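Local coordinates for acyl-CoA N-acyltransferases (NAT) superfamily protein (Arabidopsis thaliana, PDB 6TH0) that probably acetylates the N-terminal methionine of transmembrane proteins, and lysine side chains, with acetyl-CoA as the acetyl donor, at residues D25-P28 / I29-S33; R109-A112 / K113-N117. All blocks are in the same frame, centred on the assembly; numbering follows the deposited sequence.

Interaction 1. Residues D25-P28 / I29-S33; sequences DIFP and IRYES. With ACO (acetyl coenzyme *a), chain C.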
loop_
_atom_site.group_PDB
_atom_site.type_symbol
_atom_site.label_atom_id
_atom_site.label_comp_id
_atom_site.label_asym_id
_atom_site.label_seq_id
_atom_site.Cartn_x
_atom_site.Cartn_y
_atom_site.Cartn_z
ATOM N N ASP A 25 -2.764 9.154 12.911
ATOM C CA ASP A 25 -1.845 10.270 13.103
ATOM C C ASP A 25 -1.220 10.743 11.792
ATOM O O ASP A 25 -0.960 11.944 11.641
ATOM C CB ASP A 25 -0.729 9.869 14.069
ATOM C CG ASP A 25 -1.170 9.816 15.518
ATOM O OD1 ASP A 25 -2.299 10.242 15.878
ATOM O OD2 ASP A 25 -0.344 9.370 16.344
ATOM N N ILE A 26 -0.942 9.838 10.847
ATOM C CA ILE A 26 -0.175 10.243 9.663
ATOM C C ILE A 26 -0.847 9.913 8.342
ATOM O O ILE A 26 -0.410 10.411 7.290
ATOM C CB ILE A 26 1.255 9.660 9.677
ATOM C CG1 ILE A 26 1.277 8.183 9.254
ATOM C CG2 ILE A 26 1.912 9.839 11.066
ATOM C CD1 ILE A 26 2.695 7.629 9.184
ATOM N N PHE A 27 -1.889 9.073 8.348
ATOM C CA PHE A 27 -2.473 8.724 7.064
ATOM C C PHE A 27 -3.746 9.526 6.841
ATOM O O PHE A 27 -4.706 9.399 7.617
ATOM C CB PHE A 27 -2.756 7.228 6.967
ATOM C CG PHE A 27 -2.945 6.780 5.556
ATOM C CD1 PHE A 27 -1.852 6.615 4.732
ATOM C CD2 PHE A 27 -4.213 6.605 5.028
ATOM C CE1 PHE A 27 -2.017 6.245 3.393
ATOM C CE2 PHE A 27 -4.379 6.247 3.713
ATOM C CZ PHE A 27 -3.279 6.068 2.895
ATOM N N PRO A 28 -3.821 10.313 5.763
ATOM C CA PRO A 28 -4.948 11.256 5.619
ATOM C C PRO A 28 -6.311 10.613 5.459
ATOM O O PRO A 28 -7.314 11.242 5.822
ATOM C CB PRO A 28 -4.571 12.057 4.363
ATOM C CG PRO A 28 -3.127 11.780 4.139
ATOM C CD PRO A 28 -2.863 10.425 4.654
ATOM N N ILE A 29 -6.396 9.423 4.867
ATOM C CA ILE A 29 -7.689 8.785 4.629
ATOM C C ILE A 29 -8.117 8.034 5.886
ATOM O O ILE A 29 -7.399 7.151 6.370
ATOM C CB ILE A 29 -7.614 7.853 3.409
ATOM C CG1 ILE A 29 -6.992 8.606 2.229
ATOM C CG2 ILE A 29 -9.014 7.363 3.038
ATOM C CD1 ILE A 29 -7.737 9.855 1.841
ATOM N N ARG A 30 -9.296 8.371 6.413
ATOM C CA ARG A 30 -9.801 7.707 7.607
ATOM C C ARG A 30 -10.422 6.360 7.280
ATOM O O ARG A 30 -11.166 6.221 6.307
ATOM C CB ARG A 30 -10.819 8.588 8.328
ATOM C CG ARG A 30 -10.262 9.904 8.838
ATOM C CD ARG A 30 -9.272 9.667 9.982
ATOM N NE ARG A 30 -8.738 10.925 10.505
ATOM C CZ ARG A 30 -7.516 11.397 10.282
ATOM N NH1 ARG A 30 -6.646 10.698 9.565
ATOM N NH2 ARG A 30 -7.155 12.563 10.811
ATOM N N TYR A 31 -10.108 5.374 8.114
ATOM C CA TYR A 31 -10.639 4.025 8.021
ATOM C C TYR A 31 -11.352 3.641 9.308
ATOM O O TYR A 31 -10.980 4.067 10.408
ATOM C CB TYR A 31 -9.551 2.994 7.706
ATOM C CG TYR A 31 -9.066 3.054 6.278
ATOM C CD1 TYR A 31 -8.015 3.886 5.904
ATOM C CD2 TYR A 31 -9.668 2.279 5.298
ATOM C CE1 TYR A 31 -7.580 3.938 4.585
ATOM C CE2 TYR A 31 -9.239 2.325 3.984
ATOM C CZ TYR A 31 -8.196 3.153 3.635
ATOM O OH TYR A 31 -7.773 3.194 2.324
ATOM N N GLU A 32 -12.390 2.831 9.148
ATOM C CA GLU A 32 -13.178 2.360 10.268
ATOM C C GLU A 32 -12.412 1.279 11.021
ATOM O O GLU A 32 -11.476 0.665 10.501
ATOM C CB GLU A 32 -14.506 1.795 9.765
ATOM C CG GLU A 32 -14.293 0.650 8.772
ATOM C CD GLU A 32 -15.572 -0.041 8.340
ATOM O OE1 GLU A 32 -16.660 0.338 8.825
ATOM O OE2 GLU A 32 -15.485 -0.966 7.503
ATOM N N SER A 33 -12.830 1.040 12.263
ATOM C CA SER A 33 -12.128 0.068 13.089
ATOM C C SER A 33 -12.142 -1.314 12.440
ATOM O O SER A 33 -11.166 -2.067 12.540
ATOM C CB SER A 33 -12.758 0.024 14.479
ATOM O OG SER A 33 -14.146 -0.246 14.381
HETATM N N1A ACO C . 19.705 9.609 2.351
HETATM C C2A ACO C . 18.986 10.729 1.999
HETATM N N3A ACO C . 17.777 10.856 1.424
HETATM C C4A ACO C . 17.198 9.620 1.163
HETATM C C5A ACO C . 17.820 8.369 1.471
HETATM C C6A ACO C . 19.093 8.415 2.072
HETATM N N6A ACO C . 19.738 7.250 2.393
HETATM N N7A ACO C . 17.005 7.292 1.100
HETATM C C8A ACO C . 15.910 7.882 0.576
HETATM N N9A ACO C . 15.979 9.276 0.588
HETATM C C1B ACO C . 14.984 10.229 0.092
HETATM C C2B ACO C . 14.251 9.761 -1.248
HETATM O O2B ACO C . 15.035 10.046 -2.329
HETATM C C3B ACO C . 13.059 10.817 -1.080
HETATM O O3B ACO C . 13.617 12.004 -1.367
HETATM P P3B ACO C . 12.434 13.186 -2.134
HETATM O O7A ACO C . 11.654 13.458 -0.875
HETATM O O8A ACO C . 13.327 14.303 -2.648
HETATM O O9A ACO C . 11.760 12.274 -3.131
HETATM C C4B ACO C . 12.709 10.678 0.440
HETATM O O4B ACO C . 13.973 10.399 1.126
HETATM C C5B ACO C . 11.641 9.597 0.690
HETATM O O5B ACO C . 12.008 8.374 0.133
HETATM P P1A ACO C . 11.759 7.189 1.253
HETATM O O1A ACO C . 12.623 7.433 2.434
HETATM O O2A ACO C . 11.788 5.877 0.519
HETATM O O3A ACO C . 10.176 7.266 1.850
HETATM P P2A ACO C . 10.030 7.572 3.402
HETATM O O4A ACO C . 10.343 6.393 4.248
HETATM O O5A ACO C . 10.507 8.941 3.813
HETATM O O6A ACO C . 8.310 7.681 3.616
HETATM C CBP ACO C . 6.161 8.444 2.846
HETATM C CCP ACO C . 7.701 8.241 2.503
HETATM C CDP ACO C . 5.545 7.070 2.970
HETATM C CEP ACO C . 5.471 9.245 1.740
HETATM C CAP ACO C . 6.145 9.205 4.198
HETATM O OAP ACO C . 6.534 10.565 4.024
HETATM C C9P ACO C . 4.787 9.229 4.894
HETATM O O9P ACO C . 4.516 8.402 5.738
HETATM N N8P ACO C . 3.911 10.253 4.598
HETATM C C7P ACO C . 2.561 10.348 5.247
HETATM C C6P ACO C . 1.686 9.206 4.821
HETATM C C5P ACO C . 1.468 9.348 3.356
HETATM O O5P ACO C . 1.343 10.410 2.766
HETATM N N4P ACO C . 1.417 8.171 2.636
HETATM C C3P ACO C . 1.225 8.326 1.195
HETATM C C2P ACO C . 0.500 7.144 0.660
HETATM S S1P ACO C . 0.260 7.412 -1.165
HETATM C C ACO C . -1.311 8.266 -1.042
HETATM O O ACO C . -1.427 9.452 -1.228
HETATM C CH3 ACO C . -2.452 7.479 -0.649
HETATM O O HOH W 1 -6.188 7.127 8.684
#

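Interaction 2. Residues R109-A112 / K113-N117; sequences RGIA and KALIN. With ACO (acetyl coenzyme *a), chain C.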
loop_
_atom_site.group_PDB
_atom_site.type_symbol
_atom_site.label_atom_id
_atom_site.label_comp_id
_atom_site.label_asym_id
_atom_site.label_seq_id
_atom_site.Cartn_x
_atom_site.Cartn_y
_atom_site.Cartn_z
ATOM N N ARG A 109 14.888 7.468 4.697
ATOM C CA ARG A 109 15.881 6.417 4.867
ATOM C C ARG A 109 15.625 5.242 3.932
ATOM O O ARG A 109 16.344 4.237 4.003
ATOM C CB ARG A 109 15.909 5.945 6.326
ATOM C CG ARG A 109 16.218 7.061 7.318
ATOM C CD ARG A 109 16.357 6.562 8.746
ATOM N NE ARG A 109 16.378 7.685 9.681
ATOM C CZ ARG A 109 16.412 7.567 11.005
ATOM N NH1 ARG A 109 16.428 8.652 11.766
ATOM N NH2 ARG A 109 16.421 6.368 11.570
ATOM N N GLY A 110 14.644 5.354 3.040
ATOM C CA GLY A 110 14.317 4.277 2.129
ATOM C C GLY A 110 13.334 3.257 2.658
ATOM O O GLY A 110 13.128 2.225 2.008
ATOM N N ILE A 111 12.708 3.510 3.807
ATOM C CA ILE A 111 11.802 2.519 4.379
ATOM C C ILE A 111 10.550 2.374 3.517
ATOM O O ILE A 111 10.117 1.257 3.209
ATOM C CB ILE A 111 11.474 2.883 5.839
ATOM C CG1 ILE A 111 12.742 2.770 6.686
ATOM C CG2 ILE A 111 10.363 1.976 6.408
ATOM C CD1 ILE A 111 12.611 3.385 8.096
ATOM N N ALA A 112 9.963 3.494 3.093
ATOM C CA ALA A 112 8.768 3.407 2.259
ATOM C C ALA A 112 9.071 2.710 0.947
ATOM O O ALA A 112 8.280 1.884 0.478
ATOM C CB ALA A 112 8.182 4.792 1.995
ATOM N N LYS A 113 10.199 3.042 0.326
ATOM C CA LYS A 113 10.602 2.335 -0.880
ATOM C C LYS A 113 10.692 0.835 -0.626
ATOM O O LYS A 113 10.253 0.026 -1.454
ATOM C CB LYS A 113 11.937 2.890 -1.374
ATOM C CG LYS A 113 12.454 2.228 -2.635
ATOM C CD LYS A 113 13.723 2.939 -3.121
ATOM C CE LYS A 113 14.065 2.564 -4.553
ATOM N NZ LYS A 113 14.442 1.131 -4.690
ATOM N N ALA A 114 11.307 0.441 0.491
ATOM C CA ALA A 114 11.421 -0.984 0.799
ATOM C C ALA A 114 10.053 -1.613 1.037
ATOM O O ALA A 114 9.803 -2.749 0.614
ATOM C CB ALA A 114 12.331 -1.202 2.004
ATOM N N LEU A 115 9.149 -0.885 1.687
ATOM C CA LEU A 115 7.810 -1.422 1.921
ATOM C C LEU A 115 7.092 -1.685 0.599
ATOM O O LEU A 115 6.506 -2.757 0.394
ATOM C CB LEU A 115 7.009 -0.458 2.809
ATOM C CG LEU A 115 7.376 -0.454 4.300
ATOM C CD1 LEU A 115 6.799 0.776 4.998
ATOM C CD2 LEU A 115 6.914 -1.730 5.015
ATOM N N ILE A 116 7.132 -0.719 -0.320
ATOM C CA ILE A 116 6.544 -0.938 -1.639
ATOM C C ILE A 116 7.204 -2.124 -2.326
ATOM O O ILE A 116 6.531 -2.970 -2.934
ATOM C CB ILE A 116 6.662 0.337 -2.485
ATOM C CG1 ILE A 116 5.848 1.465 -1.850
ATOM C CG2 ILE A 116 6.195 0.073 -3.899
ATOM C CD1 ILE A 116 6.245 2.845 -2.420
ATOM N N ASN A 117 8.532 -2.221 -2.218
ATOM C CA ASN A 117 9.243 -3.346 -2.812
ATOM C C ASN A 117 8.668 -4.677 -2.327
ATOM O O ASN A 117 8.518 -5.628 -3.111
ATOM C CB ASN A 117 10.732 -3.231 -2.478
ATOM C CG ASN A 117 11.565 -4.260 -3.180
ATOM O OD1 ASN A 117 11.377 -4.513 -4.365
ATOM N ND2 ASN A 117 12.496 -4.868 -2.455
HETATM N N1A ACO C . 19.705 9.609 2.351
HETATM C C2A ACO C . 18.986 10.729 1.999
HETATM N N3A ACO C . 17.777 10.856 1.424
HETATM C C4A ACO C . 17.198 9.620 1.163
HETATM C C5A ACO C . 17.820 8.369 1.471
HETATM C C6A ACO C . 19.093 8.415 2.072
HETATM N N6A ACO C . 19.738 7.250 2.393
HETATM N N7A ACO C . 17.005 7.292 1.100
HETATM C C8A ACO C . 15.910 7.882 0.576
HETATM N N9A ACO C . 15.979 9.276 0.588
HETATM C C1B ACO C . 14.984 10.229 0.092
HETATM C C2B ACO C . 14.251 9.761 -1.248
HETATM O O2B ACO C . 15.035 10.046 -2.329
HETATM C C3B ACO C . 13.059 10.817 -1.080
HETATM O O3B ACO C . 13.617 12.004 -1.367
HETATM P P3B ACO C . 12.434 13.186 -2.134
HETATM O O7A ACO C . 11.654 13.458 -0.875
HETATM O O8A ACO C . 13.327 14.303 -2.648
HETATM O O9A ACO C . 11.760 12.274 -3.131
HETATM C C4B ACO C . 12.709 10.678 0.440
HETATM O O4B ACO C . 13.973 10.399 1.126
HETATM C C5B ACO C . 11.641 9.597 0.690
HETATM O O5B ACO C . 12.008 8.374 0.133
HETATM P P1A ACO C . 11.759 7.189 1.253
HETATM O O1A ACO C . 12.623 7.433 2.434
HETATM O O2A ACO C . 11.788 5.877 0.519
HETATM O O3A ACO C . 10.176 7.266 1.850
HETATM P P2A ACO C . 10.030 7.572 3.402
HETATM O O4A ACO C . 10.343 6.393 4.248
HETATM O O5A ACO C . 10.507 8.941 3.813
HETATM O O6A ACO C . 8.310 7.681 3.616
HETATM C CBP ACO C . 6.161 8.444 2.846
HETATM C CCP ACO C . 7.701 8.241 2.503
HETATM C CDP ACO C . 5.545 7.070 2.970
HETATM C CEP ACO C . 5.471 9.245 1.740
HETATM C CAP ACO C . 6.145 9.205 4.198
HETATM O OAP ACO C . 6.534 10.565 4.024
HETATM C C9P ACO C . 4.787 9.229 4.894
HETATM O O9P ACO C . 4.516 8.402 5.738
HETATM N N8P ACO C . 3.911 10.253 4.598
HETATM C C7P ACO C . 2.561 10.348 5.247
HETATM C C6P ACO C . 1.686 9.206 4.821
HETATM C C5P ACO C . 1.468 9.348 3.356
HETATM O O5P ACO C . 1.343 10.410 2.766
HETATM N N4P ACO C . 1.417 8.171 2.636
HETATM C C3P ACO C . 1.225 8.326 1.195
HETATM C C2P ACO C . 0.500 7.144 0.660
HETATM S S1P ACO C . 0.260 7.412 -1.165
HETATM C C ACO C . -1.311 8.266 -1.042
HETATM O O ACO C . -1.427 9.452 -1.228
HETATM C CH3 ACO C . -2.452 7.479 -0.649
#

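Interaction 1. Residues D25-P28 / I29-S33
The loop that leaves helix 16-26 of this GNAT domain sets the F27 ring between I29 and Y31, met at CE2, and the pantetheine arm of acetyl-CoA, met at CE1. F27 is the first residue to depart from helical backbone angles. Its CG stands anti to the backbone N (chi1 -162°), which carries the ring along the following residues: CE2 lies 3.6 Å from CB of I29, and the two side chains cross obliquely. The same F27 CE2 comes in at the edge of the Y31 ring, 4.0 Å from Y31 CE1. P28 CD sits over one face of the F27 ring, offset toward its rim, and the carbonyl O of I29 lies at the ring edge, 3.5 Å from F27 CD2.

No direct hydrogen bond joins 25-28 to 29-33. Instead, a water sits between F27 O (2.9 Å) and I29 O (2.6 Å), within hydrogen-bonding distance of both carbonyls. R30 folds back with a bend at chi2 (-68°), placing NH1 3.0 Å from F27 O, at the guanidinium edge but with too poor an angle for a hydrogen bond.

Toward the ligand, F27 CE1 is 3.8 Å from C2P of acetyl-CoA, and I26 O approaches its C6P. Outside the loop, F27 and Y31 rest on T99 of strand 93-102, P28 and I29 touch strand 153-164, and Y31 stacks with F35 of helix 33-41.

Interaction 2. Residues R109-A112 / K113-N117
Three backbone hydrogen bonds of the i to i+4 kind join 109-112 to 113-117 as the first turns of helix 111-123: A114 N to G110 O, L115 N to I111 O (2.8 Å) and I116 N to A112 O, the last nearly straight at 174°. G110 is the N-cap, with a positive phi of 87°, a backbone shape that suits glycine.

I111 and L115, one turn apart, point the same way, and I111 CG2 lies 4.0 Å from L115 CD1. A112 has its CB 3.2 Å from O3A, the oxygen bridging the two phosphates of acetyl-CoA. Around these residues, I111 and A112 touch V102 of strand 93-102, and I116 reaches L146 of helix 141-149.

The backbone amides of the first turn grip the pyrophosphate: G110 N donates to O1A (3.0 Å), A112 N to O4A (3.1 Å) and K113 N to O2A (3.3 Å). K113 CB lies 3.5 Å from the same O2A. Both phosphates are thus held at the N-terminal end of the helix, whose dipole would be expected to favour their negative charge. K108 N is also hydrogen-bonded to the ligand. This is the pyrophosphate-binding loop and helix start of GNAT acetyltransferases, set within the beta-alpha-beta unit 93-102, 111-123, 129-137.

From the N terminus, interaction 1 comes first: it closes the short turn between helix 16-26 and helix 33-41. Strands 45-52, 63-73 and 93-102 then follow before interaction 2 opens helix 111-123. The two are in series, neither nested nor crossed, and both are local. Their centres lie 20 Å apart and their nearest atoms about 9 Å, so they do not touch; acetyl-CoA spans the gap, its pantetheine arm beside I26 and F27, its pyrophosphate at the amides of 110-113. Strand 93-102 also connects them, since side chains of both contacts rest on it. Interaction 1 further reaches strand 153-164, and interaction 2 helix 141-149.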